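Local coordinates for protein cellulase (Bacillus sp. BG-CS10, PDB 5E09) that probably hydrolyses internal beta-1,4-glucosidic bonds of cellulose as a halophilic, trimodular family 5 glycoside hydrolase carrying a family 46 carbohydrate-binding module, at residues T49-G54 against L92-Y97. Residues are numbered along the deposited sequence; the frame is centred on the assembly and turned at random.
Sequences TIADEG and LEEDLY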
ATOM      1  N   THR A  49       6.532  19.571  -5.232  1.00 44.74           N
ATOM      2  CA  THR A  49       6.039  19.189  -3.916  1.00 43.08           C
ATOM      3  C   THR A  49       6.669  17.872  -3.479  1.00 51.58           C
ATOM      4  O   THR A  49       7.145  17.742  -2.350  1.00 40.81           O
ATOM      5  CB  THR A  49       4.512  19.040  -3.895  1.00 51.89           C
ATOM      6  OG1 THR A  49       3.896  20.251  -4.354  1.00 50.97           O
ATOM      7  CG2 THR A  49       4.035  18.719  -2.484  1.00 39.77           C
ATOM      8  N   ILE A  50       6.672  16.898  -4.386  1.00 49.23           N
ATOM      9  CA  ILE A  50       7.281  15.605  -4.091  1.00 44.26           C
ATOM     10  C   ILE A  50       8.752  15.760  -3.696  1.00 46.93           C
ATOM     11  O   ILE A  50       9.228  15.097  -2.767  1.00 41.44           O
ATOM     12  CB  ILE A  50       7.157  14.647  -5.292  1.00 51.20           C
ATOM     13  CG1 ILE A  50       5.687  14.255  -5.490  1.00 46.66           C
ATOM     14  CG2 ILE A  50       8.028  13.413  -5.102  1.00 36.44           C
ATOM     15  CD1 ILE A  50       5.022  13.709  -4.240  1.00 38.29           C
ATOM     16  N   ALA A  51       9.471  16.646  -4.383  1.00 51.01           N
ATOM     17  CA  ALA A  51      10.860  16.904  -4.000  1.00 43.08           C
ATOM     18  C   ALA A  51      10.947  17.580  -2.627  1.00 42.72           C
ATOM     19  O   ALA A  51      11.746  17.177  -1.781  1.00 55.29           O
ATOM     20  CB  ALA A  51      11.553  17.749  -5.050  1.00 45.39           C
ATOM     21  N   ASP A  52      10.116  18.596  -2.410  1.00 52.05           N
ATOM     22  CA  ASP A  52      10.103  19.349  -1.149  1.00 52.51           C
ATOM     23  C   ASP A  52       9.830  18.461   0.061  1.00 50.60           C
ATOM     24  O   ASP A  52      10.364  18.700   1.143  1.00 49.65           O
ATOM     25  CB  ASP A  52       9.051  20.467  -1.190  1.00 53.15           C
ATOM     26  CG  ASP A  52       9.063  21.337   0.056  1.00 79.14           C
ATOM     27  OD1 ASP A  52       9.901  21.093   0.953  1.00 72.29           O
ATOM     28  OD2 ASP A  52       8.225  22.266   0.138  1.00 66.84           O
ATOM     29  N   GLU A  53       8.996  17.441  -0.124  1.00 44.70           N
ATOM     30  CA  GLU A  53       8.606  16.576   0.981  1.00 41.19           C
ATOM     31  C   GLU A  53       9.728  15.622   1.381  1.00 47.30           C
ATOM     32  O   GLU A  53       9.581  14.844   2.324  1.00 54.72           O
ATOM     33  CB  GLU A  53       7.345  15.792   0.620  1.00 47.01           C
ATOM     34  CG  GLU A  53       6.105  16.665   0.440  1.00 48.19           C
ATOM     35  CD  GLU A  53       5.711  17.405   1.714  1.00 57.05           C
ATOM     36  OE1 GLU A  53       5.659  16.774   2.794  1.00 50.17           O
ATOM     37  OE2 GLU A  53       5.459  18.626   1.632  1.00 68.09           O
ATOM     38  N   GLY A  54      10.846  15.684   0.663  1.00 42.71           N
ATOM     39  CA  GLY A  54      12.021  14.910   1.018  1.00 40.35           C
ATOM     40  C   GLY A  54      12.259  13.683   0.155  1.00 48.94           C
ATOM     41  O   GLY A  54      13.232  12.955   0.366  1.00 46.74           O
ATOM     42  N   LEU A  92      13.827  15.801 -13.328  1.00 44.79           N
ATOM     43  CA  LEU A  92      15.285  15.895 -13.390  1.00 47.48           C
ATOM     44  C   LEU A  92      15.760  17.270 -12.904  1.00 48.36           C
ATOM     45  O   LEU A  92      16.774  17.371 -12.217  1.00 51.95           O
ATOM     46  CB  LEU A  92      15.789  15.611 -14.810  1.00 48.14           C
ATOM     47  CG  LEU A  92      15.657  14.149 -15.258  1.00 52.02           C
ATOM     48  CD1 LEU A  92      15.969  13.984 -16.738  1.00 38.83           C
ATOM     49  CD2 LEU A  92      16.540  13.236 -14.413  1.00 39.52           C
ATOM     50  N   GLU A  93      15.006  18.317 -13.245  1.00 49.99           N
ATOM     51  CA  GLU A  93      15.292  19.680 -12.791  1.00 48.48           C
ATOM     52  C   GLU A  93      15.266  19.807 -11.271  1.00 55.85           C
ATOM     53  O   GLU A  93      16.038  20.571 -10.696  1.00 48.99           O
ATOM     54  CB  GLU A  93      14.291  20.667 -13.387  1.00 57.58           C
ATOM     55  CG  GLU A  93      14.417  20.885 -14.881  1.00 62.02           C
ATOM     56  CD  GLU A  93      13.258  21.695 -15.435  1.00 70.73           C
ATOM     57  OE1 GLU A  93      12.699  22.519 -14.678  1.00 77.01           O
ATOM     58  OE2 GLU A  93      12.896  21.499 -16.619  1.00 61.76           O
ATOM     59  N   GLU A  94      14.364  19.069 -10.625  1.00 55.45           N
ATOM     60  CA  GLU A  94      14.280  19.059  -9.167  1.00 43.98           C
ATOM     61  C   GLU A  94      15.357  18.179  -8.549  1.00 45.68           C
ATOM     62  O   GLU A  94      15.335  17.922  -7.343  1.00 43.12           O
ATOM     63  CB  GLU A  94      12.902  18.581  -8.708  1.00 46.94           C
ATOM     64  CG  GLU A  94      11.763  19.492  -9.118  1.00 50.84           C
ATOM     65  CD  GLU A  94      11.819  20.841  -8.420  1.00 68.12           C
ATOM     66  OE1 GLU A  94      12.430  20.926  -7.332  1.00 61.78           O
ATOM     67  OE2 GLU A  94      11.256  21.817  -8.961  1.00 83.20           O
ATOM     68  N   ASP A  95      16.284  17.721  -9.390  1.00 51.19           N
ATOM     69  CA  ASP A  95      17.390  16.845  -8.988  1.00 60.20           C
ATOM     70  C   ASP A  95      16.894  15.480  -8.492  1.00 50.14           C
ATOM     71  O   ASP A  95      17.571  14.803  -7.719  1.00 54.66           O
ATOM     72  CB  ASP A  95      18.256  17.521  -7.915  1.00 58.35           C
ATOM     73  CG  ASP A  95      19.077  18.675  -8.466  1.00 83.16           C
ATOM     74  OD1 ASP A  95      19.202  18.776  -9.709  1.00 63.44           O
ATOM     75  OD2 ASP A  95      19.594  19.481  -7.660  1.00 79.35           O
ATOM     76  N   LEU A  96      15.713  15.078  -8.946  1.00 42.40           N
ATOM     77  CA  LEU A  96      15.194  13.753  -8.629  1.00 57.49           C
ATOM     78  C   LEU A  96      15.780  12.697  -9.559  1.00 48.62           C
ATOM     79  O   LEU A  96      16.119  12.992 -10.703  1.00 44.01           O
ATOM     80  CB  LEU A  96      13.665  13.728  -8.732  1.00 54.21           C
ATOM     81  CG  LEU A  96      12.863  14.618  -7.784  1.00 49.42           C
ATOM     82  CD1 LEU A  96      11.390  14.629  -8.194  1.00 45.74           C
ATOM     83  CD2 LEU A  96      13.024  14.127  -6.362  1.00 41.43           C
ATOM     84  N   TYR A  97      15.911  11.471  -9.061  1.00 43.67           N
ATOM     85  CA  TYR A  97      16.111  10.327  -9.943  1.00 39.73           C
ATOM     86  C   TYR A  97      14.745   9.944 -10.496  1.00 45.97           C
ATOM     87  O   TYR A  97      13.738  10.091  -9.801  1.00 40.11           O
ATOM     88  CB  TYR A  97      16.731   9.144  -9.209  1.00 46.74           C
ATOM     89  CG  TYR A  97      18.151   9.343  -8.728  1.00 52.61           C
ATOM     90  CD1 TYR A  97      18.416   9.969  -7.511  1.00 51.39           C
ATOM     91  CD2 TYR A  97      19.226   8.862  -9.466  1.00 46.96           C
ATOM     92  CE1 TYR A  97      19.715  10.129  -7.054  1.00 44.07           C
ATOM     93  CE2 TYR A  97      20.529   9.019  -9.019  1.00 60.02           C
ATOM     94  CZ  TYR A  97      20.767   9.654  -7.813  1.00 60.25           C
ATOM     95  OH  TYR A  97      22.062   9.810  -7.370  1.00 49.92           O
TER
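With CG set opposite the carbonyl carbon in both E94 (chi1 -64°) and L96 (chi1 -63°), L96 CD2 and the E94 carboxylate are directed toward A51 on helix 44-52. E94 is then bent at chi2 (-67°), which leaves OE1 4.0 Å from A51 CB. A51 CB points at the opposing loop and lies 4.0 Å from E94 CB, a contact set by the backbone. On the inner side, L96 sends CD2 to within 4.1 Å of A51 CB, an apolar contact, while its side chain also packs on I47 and I58. The CA atoms of A51 and E94 lie 6.6 Å apart, a spacing consistent with the small methyl side chain between them. No hydrogen bond crosses between 49-54 and 92-97; the polar end of E94 is engaged by a salt bridge from OE2 to R44, at the start of the same helix as A51. Both helices close with a Schellman motif. At G54, phi is positive and G54 N is hydrogen-bonded to A51 O (3.0 Å). At D95, also with positive phi, D95 N is hydrogen-bonded to L92 O (2.9 Å). The second turn redirects the chain from helix 78-93 into strand 97-100, which pairs in parallel with strand 57-60. Two successive helix-to-strand turns thus meet side by side where the strands of the family 5 (beta/alpha)8 (TIM) barrel begin, opposite the end carrying the active site in this fold.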